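Local coordinates for putative adenosine kinase (Schistosoma mansoni, PDB 3VAS), which probably catalyses the ATP-dependent phosphorylation of adenosine to AMP as a ribokinase-family (pfkB) enzyme, at residues 348-351 / 355-358; 245-250 / 263-268; 47-52 / 67-72; 202-207 / 270-275. All blocks are in the same frame, centred on the assembly; numbering follows the deposited sequence.

How the contacts relate
From the N terminus, contact 3 comes first: 47-52 and 67-72 join the end of helix 44-48 to helix 65-70 and close a short loop containing strand 55-58. Contact 4 then spans the longest loop, pinning the C-terminal end of helix 189-205 to the turn ahead of strand 279-284. Contact 2 falls wholly within that span, pairing helices 241-250 and 257-267; its 263-268 segment ends just ahead of 270-275, and the two centres are about 20 Å apart. Contact 1 follows after both have closed, folding the chain back on helix 336-351 near the bound adenosine. No loops cross. Contacts 3 and 4 lie farthest apart, about 44 Å between centres, on opposite sides of the chain's centre.

Contact 1: 348-351 / 355-358; sequences AYII and GFSL
Ile350, near the end of helix 336-351, faces the loop 355-358 that folds back beside it, and its branches divide the work. From CB, the CG2 branch lies 4.4 Å from Gly355 O and about as near the rim of the Phe356 ring, at CD1. The other branch does more: CG1 approaches the ring at Phe356 CE1 (4.0 Å), and CD1 then sits over the ring face, 4.2 Å from the centroid and 9° off the normal, the geometry of a CH-pi contact. The same methyl lies 3.7 Å from Ser357 O and also touches Leu358 CD2, so the tip touches three successive loop residues. With CG1 beside the backbone N (chi1 -74°), the chain is aimed at the ring.

Tyr349 adds a smaller part. Its side chain crosses that of Leu358 at about a right angle, with Tyr349 CE2 4.1 Å from Leu358 CD2 and 3.8 Å from Ser357 O; both partners approach the ring obliquely. The hydroxyl passes the Leu358 backbone and is hydrogen-bonded to Gly359 N, which ties the ring to the next residue of the loop. Ser357 O, for its part, is hydrogen-bonded to Arg353 NE.

Phe356 is the centre of an inverse gamma turn, though its Ser357 N to Gly355 O bond is weak. Its side chain touches Asp320 and Ala321 of helix 318-330 and comes about 5 Å from the bound ligand: the arrangement borders the adenosine pocket, beside the GAGD helix characteristic of ribokinase-family kinases.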
loop_
_atom_site.group_PDB
_atom_site.type_symbol
_atom_site.label_atom_id
_atom_site.label_comp_id
_atom_site.label_asym_id
_atom_site.label_seq_id
_atom_site.Cartn_x
_atom_site.Cartn_y
_atom_site.Cartn_z
ATOM N N ALA A 348 -13.239 -2.632 6.414
ATOM C CA ALA A 348 -14.196 -3.612 6.931
ATOM C C ALA A 348 -14.697 -4.564 5.841
ATOM O O ALA A 348 -14.893 -5.754 6.085
ATOM C CB ALA A 348 -15.369 -2.908 7.602
ATOM N N TYR A 349 -14.906 -4.034 4.641
ATOM C CA TYR A 349 -15.316 -4.855 3.504
ATOM C C TYR A 349 -14.248 -5.906 3.191
ATOM O O TYR A 349 -14.556 -7.077 2.976
ATOM C CB TYR A 349 -15.571 -3.969 2.284
ATOM C CG TYR A 349 -15.876 -4.720 1.009
ATOM C CD1 TYR A 349 -17.165 -5.171 0.729
ATOM C CD2 TYR A 349 -14.879 -4.963 0.071
ATOM C CE1 TYR A 349 -17.448 -5.857 -0.451
ATOM C CE2 TYR A 349 -15.151 -5.647 -1.111
ATOM C CZ TYR A 349 -16.434 -6.093 -1.364
ATOM O OH TYR A 349 -16.693 -6.771 -2.537
ATOM N N ILE A 350 -12.991 -5.477 3.182
ATOM C CA ILE A 350 -11.873 -6.370 2.902
ATOM C C ILE A 350 -11.636 -7.395 4.021
ATOM O O ILE A 350 -11.351 -8.563 3.751
ATOM C CB ILE A 350 -10.592 -5.562 2.601
ATOM C CG1 ILE A 350 -10.686 -4.945 1.201
ATOM C CG2 ILE A 350 -9.351 -6.431 2.724
ATOM C CD1 ILE A 350 -11.061 -5.936 0.097
ATOM N N ILE A 351 -11.774 -6.955 5.271
ATOM C CA ILE A 351 -11.602 -7.820 6.438
ATOM C C ILE A 351 -12.557 -9.017 6.400
ATOM O O ILE A 351 -12.217 -10.120 6.833
ATOM C CB ILE A 351 -11.791 -7.012 7.751
ATOM C CG1 ILE A 351 -10.557 -6.149 8.021
ATOM C CG2 ILE A 351 -12.066 -7.921 8.946
ATOM C CD1 ILE A 351 -10.703 -5.222 9.209
ATOM N N GLY A 355 -8.293 -12.546 1.156
ATOM C CA GLY A 355 -7.354 -11.829 0.306
ATOM C C GLY A 355 -7.922 -10.487 -0.120
ATOM O O GLY A 355 -8.991 -10.086 0.341
ATOM N N PHE A 356 -7.222 -9.780 -1.000
ATOM C CA PHE A 356 -7.763 -8.521 -1.493
ATOM C C PHE A 356 -8.749 -8.786 -2.627
ATOM O O PHE A 356 -8.447 -8.578 -3.804
ATOM C CB PHE A 356 -6.659 -7.561 -1.931
ATOM C CG PHE A 356 -7.072 -6.118 -1.875
ATOM C CD1 PHE A 356 -6.913 -5.385 -0.707
ATOM C CD2 PHE A 356 -7.636 -5.497 -2.984
ATOM C CE1 PHE A 356 -7.303 -4.055 -0.644
ATOM C CE2 PHE A 356 -8.025 -4.170 -2.930
ATOM C CZ PHE A 356 -7.860 -3.446 -1.757
ATOM N N SER A 357 -9.932 -9.257 -2.254
ATOM C CA SER A 357 -10.953 -9.641 -3.219
ATOM C C SER A 357 -12.033 -8.569 -3.313
ATOM O O SER A 357 -12.691 -8.262 -2.322
ATOM C CB SER A 357 -11.577 -10.976 -2.806
ATOM O OG SER A 357 -12.636 -11.342 -3.673
ATOM N N LEU A 358 -12.210 -7.997 -4.501
ATOM C CA LEU A 358 -13.278 -7.021 -4.737
ATOM C C LEU A 358 -14.424 -7.673 -5.506
ATOM O O LEU A 358 -14.272 -8.016 -6.675
ATOM C CB LEU A 358 -12.747 -5.823 -5.531
ATOM C CG LEU A 358 -11.703 -4.927 -4.861
ATOM C CD1 LEU A 358 -11.144 -3.917 -5.856
ATOM C CD2 LEU A 358 -12.314 -4.224 -3.659
#

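Contact 2: 245-250 / 263-268; sequences EAYGEV and RYIADL
Tyr247 OH is the polar atom on which this contact converges: it is hydrogen-bonded to Asp228 OD1 of helix 224-231, while carbon atoms of Tyr264 and Leu268 press round it. The setting is the alpha/beta ribokinase fold, in the connection between the parallel strands 236-240 and 279-284, where helices 241-250 and 257-267 follow one another. The nearest CA atoms, those of Tyr247 and Ile265, are 9.4 Å apart, and of the first segment it is Tyr247 that makes the contacts. Its CG lies anti to the backbone N (chi1 -177°), which extends the ring toward the second helix.

Ile265 packs against one face of that ring. Its CD1 stands over the centre, 4.0 Å from the centroid and 6° off the normal, a CH-pi contact over the face, and its CG1 lies 3.7 Å from Tyr247 CZ. Tyr264 approaches at the ring's edge instead, near its plane, placing CD2 3.7 Å from Tyr247 CE2; these two tyrosine side chains cross at about a right angle. Ile231 touches Tyr247, Ile265 and Leu268 alike, so helix 224-231 closes the cluster from outside the pair. The hydroxyl also lies near the plane of the Tyr264 ring, at its edge, 3.4 Å from CE2, while Leu268 CD1 approaches the same oxygen to 3.5 Å.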
loop_
_atom_site.group_PDB
_atom_site.type_symbol
_atom_site.label_atom_id
_atom_site.label_comp_id
_atom_site.label_asym_id
_atom_site.label_seq_id
_atom_site.Cartn_x
_atom_site.Cartn_y
_atom_site.Cartn_z
ATOM N N GLU A 245 5.779 2.884 15.527
ATOM C CA GLU A 245 6.686 2.471 16.596
ATOM C C GLU A 245 8.117 2.322 16.077
ATOM O O GLU A 245 9.061 2.818 16.686
ATOM C CB GLU A 245 6.216 1.155 17.215
ATOM C CG GLU A 245 6.630 0.965 18.663
ATOM C CD GLU A 245 5.579 1.463 19.638
ATOM O OE1 GLU A 245 4.389 1.140 19.441
ATOM O OE2 GLU A 245 5.942 2.176 20.600
ATOM N N ALA A 246 8.274 1.650 14.942
ATOM C CA ALA A 246 9.598 1.455 14.366
ATOM C C ALA A 246 10.181 2.781 13.888
ATOM O O ALA A 246 11.369 3.040 14.064
ATOM C CB ALA A 246 9.546 0.448 13.236
ATOM N N TYR A 247 9.339 3.621 13.290
ATOM C CA TYR A 247 9.767 4.942 12.841
ATOM C C TYR A 247 10.234 5.775 14.029
ATOM O O TYR A 247 11.287 6.424 13.981
ATOM C CB TYR A 247 8.617 5.661 12.133
ATOM C CG TYR A 247 8.979 7.018 11.565
ATOM C CD1 TYR A 247 9.281 7.168 10.216
ATOM C CD2 TYR A 247 9.006 8.151 12.371
ATOM C CE1 TYR A 247 9.606 8.403 9.690
ATOM C CE2 TYR A 247 9.339 9.392 11.851
ATOM C CZ TYR A 247 9.635 9.510 10.511
ATOM O OH TYR A 247 9.962 10.740 9.988
ATOM N N GLY A 248 9.434 5.756 15.092
ATOM C CA GLY A 248 9.726 6.524 16.284
ATOM C C GLY A 248 11.045 6.136 16.918
ATOM O O GLY A 248 11.854 7.004 17.253
ATOM N N GLU A 249 11.264 4.834 17.081
ATOM C CA GLU A 249 12.498 4.344 17.686
ATOM C C GLU A 249 13.729 4.805 16.909
ATOM O O GLU A 249 14.699 5.294 17.496
ATOM C CB GLU A 249 12.494 2.818 17.787
ATOM C CG GLU A 249 13.821 2.262 18.293
ATOM C CD GLU A 249 13.829 0.753 18.418
ATOM O OE1 GLU A 249 14.797 0.215 18.999
ATOM O OE2 GLU A 249 12.876 0.106 17.935
ATOM N N VAL A 250 13.678 4.650 15.591
ATOM C CA VAL A 250 14.784 5.048 14.727
ATOM C C VAL A 250 15.084 6.547 14.848
ATOM O O VAL A 250 16.218 6.978 14.650
ATOM C CB VAL A 250 14.513 4.655 13.254
ATOM C CG1 VAL A 250 15.613 5.159 12.342
ATOM C CG2 VAL A 250 14.389 3.150 13.136
ATOM N N ARG A 263 3.116 13.444 15.264
ATOM C CA ARG A 263 3.495 14.850 15.347
ATOM C C ARG A 263 4.756 15.130 14.526
ATOM O O ARG A 263 4.813 16.095 13.760
ATOM C CB ARG A 263 3.702 15.237 16.817
ATOM C CG ARG A 263 4.311 16.615 17.075
ATOM C CD ARG A 263 3.497 17.734 16.445
ATOM N NE ARG A 263 2.067 17.597 16.684
ATOM C CZ ARG A 263 1.132 17.898 15.788
ATOM N NH1 ARG A 263 1.474 18.353 14.590
ATOM N NH2 ARG A 263 -0.149 17.740 16.092
ATOM N N TYR A 264 5.756 14.273 14.684
ATOM C CA TYR A 264 7.029 14.439 13.992
ATOM C C TYR A 264 6.869 14.395 12.472
ATOM O O TYR A 264 7.400 15.249 11.762
ATOM C CB TYR A 264 8.023 13.372 14.452
ATOM C CG TYR A 264 9.415 13.528 13.885
ATOM C CD1 TYR A 264 10.393 14.234 14.580
ATOM C CD2 TYR A 264 9.756 12.958 12.663
ATOM C CE1 TYR A 264 11.676 14.369 14.067
ATOM C CE2 TYR A 264 11.030 13.091 12.143
ATOM C CZ TYR A 264 11.987 13.794 12.849
ATOM O OH TYR A 264 13.255 13.926 12.331
ATOM N N ILE A 265 6.144 13.397 11.978
ATOM C CA ILE A 265 5.933 13.241 10.542
ATOM C C ILE A 265 5.140 14.412 9.962
ATOM O O ILE A 265 5.450 14.914 8.882
ATOM C CB ILE A 265 5.224 11.908 10.217
ATOM C CG1 ILE A 265 6.144 10.729 10.544
ATOM C CG2 ILE A 265 4.797 11.861 8.750
ATOM C CD1 ILE A 265 5.568 9.379 10.141
ATOM N N ALA A 266 4.121 14.848 10.692
ATOM C CA ALA A 266 3.298 15.977 10.272
ATOM C C ALA A 266 4.103 17.269 10.163
ATOM O O ALA A 266 3.827 18.109 9.306
ATOM C CB ALA A 266 2.131 16.167 11.240
ATOM N N ASP A 267 5.099 17.423 11.031
ATOM C CA ASP A 267 5.839 18.679 11.121
ATOM C C ASP A 267 7.120 18.734 10.291
ATOM O O ASP A 267 7.753 19.785 10.214
ATOM C CB ASP A 267 6.164 19.017 12.581
ATOM C CG ASP A 267 4.930 19.347 13.392
ATOM O OD1 ASP A 267 3.828 19.444 12.807
ATOM O OD2 ASP A 267 5.067 19.528 14.617
ATOM N N LEU A 268 7.511 17.617 9.684
ATOM C CA LEU A 268 8.711 17.607 8.850
ATOM C C LEU A 268 8.557 18.626 7.735
ATOM O O LEU A 268 7.497 18.705 7.113
ATOM C CB LEU A 268 8.966 16.220 8.249
ATOM C CG LEU A 268 9.770 15.212 9.070
ATOM C CD1 LEU A 268 9.790 13.861 8.369
ATOM C CD2 LEU A 268 11.190 15.718 9.298
#

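Contact 3: 47-52 / 67-72; sequences RKYNLK and YDEIQK
Tyr49 and Glu69 mark the closest backbone approach, yet their CA atoms remain 11.5 Å apart, so the contact is made entirely by long side chains reaching across. Glu69 extends from helix 65-70 with CG anti to the backbone N (chi1 -171°) and presents its carboxylate to two donors. Tyr49 OH gives the shorter bond, 2.6 Å to Glu69 OE1, meeting that oxygen nearly along its C-O axis; the acceptor lies near the ring plane, while the ring and carboxylate planes are 68° apart. Lys48 comes from the opposite direction to Glu69, its chain fully extended, and forms a salt bridge with NZ 2.9 Å from Glu69 OE2, on the syn side but 29° out of the carboxylate plane. A second, weak bond runs from Lys48 NZ to Glu69 OE1 at 3.1 Å, so that OE1 is gripped twice.

Both donors sit at the end of helix 44-48, which finishes in a Schellman motif with Asn50, at positive phi, as its C-prime residue. The two helices flank strand 55-58 in sequence, and Leu51, Tyr67 and Ile70 pack on strand 138-145, a layout consistent with the lid of the ribokinase fold.

Within the first segment, Lys48 CG lies 3.9 Å above one face of the Tyr49 ring, offset toward its rim, so the two donor chains run against each other. Tyr49 OH is also hydrogen-bonded to Thr65 OG1, which further fixes the hydroxyl. Lys48, Tyr49 and Glu69 all touch a crystal neighbour, and lattice packing may therefore influence their conformations.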
loop_
_atom_site.group_PDB
_atom_site.type_symbol
_atom_site.label_atom_id
_atom_site.label_comp_id
_atom_site.label_asym_id
_atom_site.label_seq_id
_atom_site.Cartn_x
_atom_site.Cartn_y
_atom_site.Cartn_z
ATOM N N ARG A 47 8.420 -20.783 13.048
ATOM C CA ARG A 47 9.701 -20.990 13.721
ATOM C C ARG A 47 10.795 -21.274 12.695
ATOM O O ARG A 47 11.877 -20.684 12.737
ATOM C CB ARG A 47 9.612 -22.143 14.731
ATOM C CG ARG A 47 8.393 -22.088 15.650
ATOM C CD ARG A 47 8.509 -23.075 16.813
ATOM N NE ARG A 47 8.817 -24.436 16.372
ATOM C CZ ARG A 47 7.908 -25.384 16.151
ATOM N NH1 ARG A 47 6.616 -25.131 16.330
ATOM N NH2 ARG A 47 8.295 -26.591 15.752
ATOM N N LYS A 48 10.493 -22.178 11.768
ATOM C CA LYS A 48 11.417 -22.570 10.710
ATOM C C LYS A 48 11.968 -21.375 9.928
ATOM O O LYS A 48 13.165 -21.310 9.646
ATOM C CB LYS A 48 10.726 -23.555 9.763
ATOM C CG LYS A 48 11.574 -24.031 8.592
ATOM C CD LYS A 48 10.866 -25.164 7.860
ATOM C CE LYS A 48 11.653 -25.641 6.658
ATOM N NZ LYS A 48 10.994 -26.812 6.023
ATOM N N TYR A 49 11.099 -20.426 9.594
ATOM C CA TYR A 49 11.515 -19.270 8.801
ATOM C C TYR A 49 11.656 -17.990 9.620
ATOM O O TYR A 49 11.826 -16.908 9.053
ATOM C CB TYR A 49 10.559 -19.047 7.626
ATOM C CG TYR A 49 10.593 -20.170 6.621
ATOM C CD1 TYR A 49 9.626 -21.169 6.626
ATOM C CD2 TYR A 49 11.609 -20.246 5.683
ATOM C CE1 TYR A 49 9.668 -22.199 5.712
ATOM C CE2 TYR A 49 11.658 -21.268 4.769
ATOM C CZ TYR A 49 10.691 -22.240 4.785
ATOM O OH TYR A 49 10.755 -23.255 3.868
ATOM N N ASN A 50 11.592 -18.125 10.944
ATOM C CA ASN A 50 11.692 -16.988 11.858
ATOM C C ASN A 50 10.740 -15.846 11.495
ATOM O O ASN A 50 11.155 -14.694 11.385
ATOM C CB ASN A 50 13.133 -16.477 11.925
ATOM C CG ASN A 50 13.407 -15.671 13.183
ATOM O OD1 ASN A 50 12.702 -15.803 14.184
ATOM N ND2 ASN A 50 14.434 -14.830 13.135
ATOM N N LEU A 51 9.466 -16.176 11.306
ATOM C CA LEU A 51 8.469 -15.194 10.888
ATOM C C LEU A 51 7.688 -14.645 12.077
ATOM O O LEU A 51 7.504 -15.334 13.082
ATOM C CB LEU A 51 7.509 -15.809 9.870
ATOM C CG LEU A 51 8.183 -16.421 8.639
ATOM C CD1 LEU A 51 7.150 -17.000 7.692
ATOM C CD2 LEU A 51 9.048 -15.388 7.930
ATOM N N LYS A 52 7.220 -13.409 11.948
ATOM C CA LYS A 52 6.562 -12.714 13.047
ATOM C C LYS A 52 5.124 -12.330 12.705
ATOM O O LYS A 52 4.766 -12.209 11.531
ATOM C CB LYS A 52 7.365 -11.466 13.426
ATOM C CG LYS A 52 8.795 -11.763 13.853
ATOM C CD LYS A 52 9.742 -10.628 13.485
ATOM C CE LYS A 52 9.374 -9.329 14.190
ATOM N NZ LYS A 52 10.312 -8.218 13.849
ATOM N N TYR A 67 8.520 -21.309 -0.876
ATOM C CA TYR A 67 7.642 -21.311 -2.044
ATOM C C TYR A 67 7.376 -22.719 -2.572
ATOM O O TYR A 67 6.246 -23.051 -2.923
ATOM C CB TYR A 67 8.186 -20.379 -3.133
ATOM C CG TYR A 67 8.378 -18.974 -2.614
ATOM C CD1 TYR A 67 7.285 -18.145 -2.377
ATOM C CD2 TYR A 67 9.642 -18.485 -2.331
ATOM C CE1 TYR A 67 7.451 -16.862 -1.885
ATOM C CE2 TYR A 67 9.820 -17.205 -1.836
ATOM C CZ TYR A 67 8.725 -16.401 -1.614
ATOM O OH TYR A 67 8.910 -15.130 -1.123
ATOM N N ASP A 68 8.411 -23.551 -2.613
ATOM C CA ASP A 68 8.231 -24.954 -2.966
ATOM C C ASP A 68 7.457 -25.665 -1.867
ATOM O O ASP A 68 6.642 -26.548 -2.138
ATOM C CB ASP A 68 9.580 -25.644 -3.174
ATOM C CG ASP A 68 10.257 -25.232 -4.469
ATOM O OD1 ASP A 68 9.541 -24.964 -5.457
ATOM O OD2 ASP A 68 11.507 -25.181 -4.496
ATOM N N GLU A 69 7.709 -25.263 -0.625
ATOM C CA GLU A 69 7.104 -25.917 0.527
ATOM C C GLU A 69 5.587 -25.719 0.606
ATOM O O GLU A 69 4.843 -26.686 0.769
ATOM C CB GLU A 69 7.772 -25.463 1.827
ATOM C CG GLU A 69 7.341 -26.270 3.042
ATOM C CD GLU A 69 8.282 -26.114 4.224
ATOM O OE1 GLU A 69 9.060 -25.136 4.250
ATOM O OE2 GLU A 69 8.243 -26.974 5.129
ATOM N N ILE A 70 5.128 -24.477 0.488
ATOM C CA ILE A 70 3.690 -24.210 0.566
ATOM C C ILE A 70 2.954 -24.726 -0.667
ATOM O O ILE A 70 1.737 -24.886 -0.651
ATOM C CB ILE A 70 3.378 -22.714 0.748
ATOM C CG1 ILE A 70 3.780 -21.930 -0.502
ATOM C CG2 ILE A 70 4.061 -22.169 1.990
ATOM C CD1 ILE A 70 3.481 -20.455 -0.405
ATOM N N GLN A 71 3.700 -24.996 -1.733
ATOM C CA GLN A 71 3.113 -25.505 -2.967
ATOM C C GLN A 71 2.711 -26.971 -2.814
ATOM O O GLN A 71 2.054 -27.545 -3.684
ATOM C CB GLN A 71 4.088 -25.329 -4.135
ATOM C CG GLN A 71 3.415 -25.173 -5.487
ATOM C CD GLN A 71 2.464 -23.988 -5.534
ATOM O OE1 GLN A 71 1.330 -24.108 -6.001
ATOM N NE2 GLN A 71 2.924 -22.833 -5.056
ATOM N N LYS A 72 3.107 -27.571 -1.696
ATOM C CA LYS A 72 2.746 -28.948 -1.393
ATOM C C LYS A 72 1.462 -28.978 -0.572
ATOM O O LYS A 72 0.884 -30.038 -0.330
ATOM C CB LYS A 72 3.883 -29.639 -0.641
ATOM C CG LYS A 72 5.158 -29.745 -1.455
ATOM C CD LYS A 72 6.326 -30.226 -0.621
ATOM C CE LYS A 72 7.535 -30.481 -1.502
ATOM N NZ LYS A 72 7.260 -31.551 -2.504
#

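Contact 4: 202-207 / 270-275; sequences HSLENE and FADGKK
Leu204 projects from the last turn of helix 189-205 into the bend formed by 270-275, and its two methyls part to meet different partners. CD1 goes to the aromatic side, 4.0 Å from Phe270 CD1, approaching the ring obliquely. CD2 turns to the other residues of the bend, 4.2 Å from Ala271 CB and 3.8 Å from Asp272 CG. The leucine chain is oblique to both Phe270 and Asp272, and its CG placed anti to the backbone N (chi1 -162°) carries the fork outward from the helix.

CD2 lies against the whole carboxylate, nearly equidistant from Asp272 CG, OD1 and OD2, while the oxygens also have polar partners. OD2 accepts from Lys274 N at 3.0 Å, from above the carboxylate plane (59° out of it), and OD1 forms a salt bridge with Arg276 NH2. Outside both segments, Arg276 also pairs through NH2 with Glu207 OE2, linking the residue just past the helix to the loop; Phe270 makes cation-pi contacts with Arg276 and Arg278.

The geometry joins three local motifs: a Schellman motif ending helix 189-205, with Glu207 as its C-prime residue, and a type I beta turn at Phe270-Gly273 overlapped by the Asx turn of Asp272.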
loop_
_atom_site.group_PDB
_atom_site.type_symbol
_atom_site.label_atom_id
_atom_site.label_comp_id
_atom_site.label_asym_id
_atom_site.label_seq_id
_atom_site.Cartn_x
_atom_site.Cartn_y
_atom_site.Cartn_z
ATOM N N HIS A 202 7.595 15.980 -9.099
ATOM C CA HIS A 202 6.626 16.506 -10.056
ATOM C C HIS A 202 5.353 16.961 -9.343
ATOM O O HIS A 202 4.815 18.028 -9.641
ATOM C CB HIS A 202 6.289 15.461 -11.122
ATOM C CG HIS A 202 5.115 15.829 -11.975
ATOM N ND1 HIS A 202 5.233 16.584 -13.123
ATOM C CD2 HIS A 202 3.796 15.552 -11.842
ATOM C CE1 HIS A 202 4.038 16.754 -13.661
ATOM N NE2 HIS A 202 3.148 16.137 -12.903
ATOM N N SER A 203 4.884 16.151 -8.399
ATOM C CA SER A 203 3.689 16.481 -7.627
ATOM C C SER A 203 3.848 17.790 -6.854
ATOM O O SER A 203 3.017 18.690 -6.970
ATOM C CB SER A 203 3.329 15.340 -6.669
ATOM O OG SER A 203 2.208 15.676 -5.861
ATOM N N LEU A 204 4.919 17.897 -6.073
ATOM C CA LEU A 204 5.141 19.079 -5.244
ATOM C C LEU A 204 5.293 20.355 -6.072
ATOM O O LEU A 204 4.727 21.397 -5.731
ATOM C CB LEU A 204 6.362 18.895 -4.341
ATOM C CG LEU A 204 6.412 19.877 -3.170
ATOM C CD1 LEU A 204 5.273 19.583 -2.207
ATOM C CD2 LEU A 204 7.753 19.827 -2.450
ATOM N N GLU A 205 6.052 20.272 -7.161
ATOM C CA GLU A 205 6.274 21.439 -8.007
ATOM C C GLU A 205 4.985 21.888 -8.695
ATOM O O GLU A 205 4.830 23.060 -9.022
ATOM C CB GLU A 205 7.391 21.187 -9.030
ATOM C CG GLU A 205 7.003 20.305 -10.206
ATOM C CD GLU A 205 8.152 20.088 -11.183
ATOM O OE1 GLU A 205 7.885 19.931 -12.397
ATOM O OE2 GLU A 205 9.320 20.068 -10.739
ATOM N N ASN A 206 4.054 20.959 -8.891
ATOM C CA ASN A 206 2.776 21.284 -9.524
ATOM C C ASN A 206 1.606 21.387 -8.545
ATOM O O ASN A 206 0.454 21.503 -8.964
ATOM C CB ASN A 206 2.452 20.286 -10.639
ATOM C CG ASN A 206 3.375 20.432 -11.831
ATOM O OD1 ASN A 206 4.101 19.506 -12.189
ATOM N ND2 ASN A 206 3.358 21.606 -12.449
ATOM N N GLU A 207 1.918 21.356 -7.250
ATOM C CA GLU A 207 0.915 21.475 -6.190
ATOM C C GLU A 207 -0.192 20.432 -6.300
ATOM O O GLU A 207 -1.373 20.742 -6.146
ATOM C CB GLU A 207 0.323 22.888 -6.139
ATOM C CG GLU A 207 1.194 23.893 -5.395
ATOM C CD GLU A 207 1.426 23.496 -3.944
ATOM O OE1 GLU A 207 0.439 23.433 -3.177
ATOM O OE2 GLU A 207 2.592 23.238 -3.572
ATOM N N PHE A 270 8.565 20.436 4.182
ATOM C CA PHE A 270 8.469 19.988 2.802
ATOM C C PHE A 270 9.783 20.310 2.095
ATOM O O PHE A 270 10.522 21.198 2.523
ATOM C CB PHE A 270 7.287 20.641 2.090
ATOM C CG PHE A 270 5.960 20.048 2.462
ATOM C CD1 PHE A 270 5.409 19.026 1.709
ATOM C CD2 PHE A 270 5.270 20.500 3.577
ATOM C CE1 PHE A 270 4.194 18.473 2.050
ATOM C CE2 PHE A 270 4.050 19.948 3.923
ATOM C CZ PHE A 270 3.512 18.934 3.159
ATOM N N ALA A 271 10.067 19.584 1.019
ATOM C CA ALA A 271 11.356 19.681 0.335
ATOM C C ALA A 271 11.704 21.081 -0.174
ATOM O O ALA A 271 12.873 21.457 -0.194
ATOM C CB ALA A 271 11.425 18.680 -0.796
ATOM N N ASP A 272 10.700 21.850 -0.588
ATOM C CA ASP A 272 10.951 23.212 -1.055
ATOM C C ASP A 272 10.928 24.227 0.091
ATOM O O ASP A 272 11.140 25.420 -0.118
ATOM C CB ASP A 272 9.974 23.615 -2.166
ATOM C CG ASP A 272 8.517 23.489 -1.753
ATOM O OD1 ASP A 272 7.644 23.714 -2.617
ATOM O OD2 ASP A 272 8.241 23.165 -0.578
ATOM N N GLY A 273 10.671 23.744 1.301
ATOM C CA GLY A 273 10.652 24.598 2.473
ATOM C C GLY A 273 9.417 25.476 2.543
ATOM O O GLY A 273 9.298 26.322 3.428
ATOM N N LYS A 274 8.494 25.270 1.610
ATOM C CA LYS A 274 7.259 26.041 1.564
ATOM C C LYS A 274 6.328 25.615 2.695
ATOM O O LYS A 274 6.201 24.423 2.988
ATOM C CB LYS A 274 6.561 25.835 0.221
ATOM C CG LYS A 274 5.728 27.015 -0.238
ATOM C CD LYS A 274 6.602 28.088 -0.865
ATOM C CE LYS A 274 7.116 27.653 -2.230
ATOM N NZ LYS A 274 6.006 27.538 -3.219
ATOM N N LYS A 275 5.688 26.591 3.331
ATOM C CA LYS A 275 4.703 26.310 4.368
ATOM C C LYS A 275 3.478 25.664 3.733
ATOM O O LYS A 275 2.850 26.236 2.842
ATOM C CB LYS A 275 4.313 27.588 5.114
#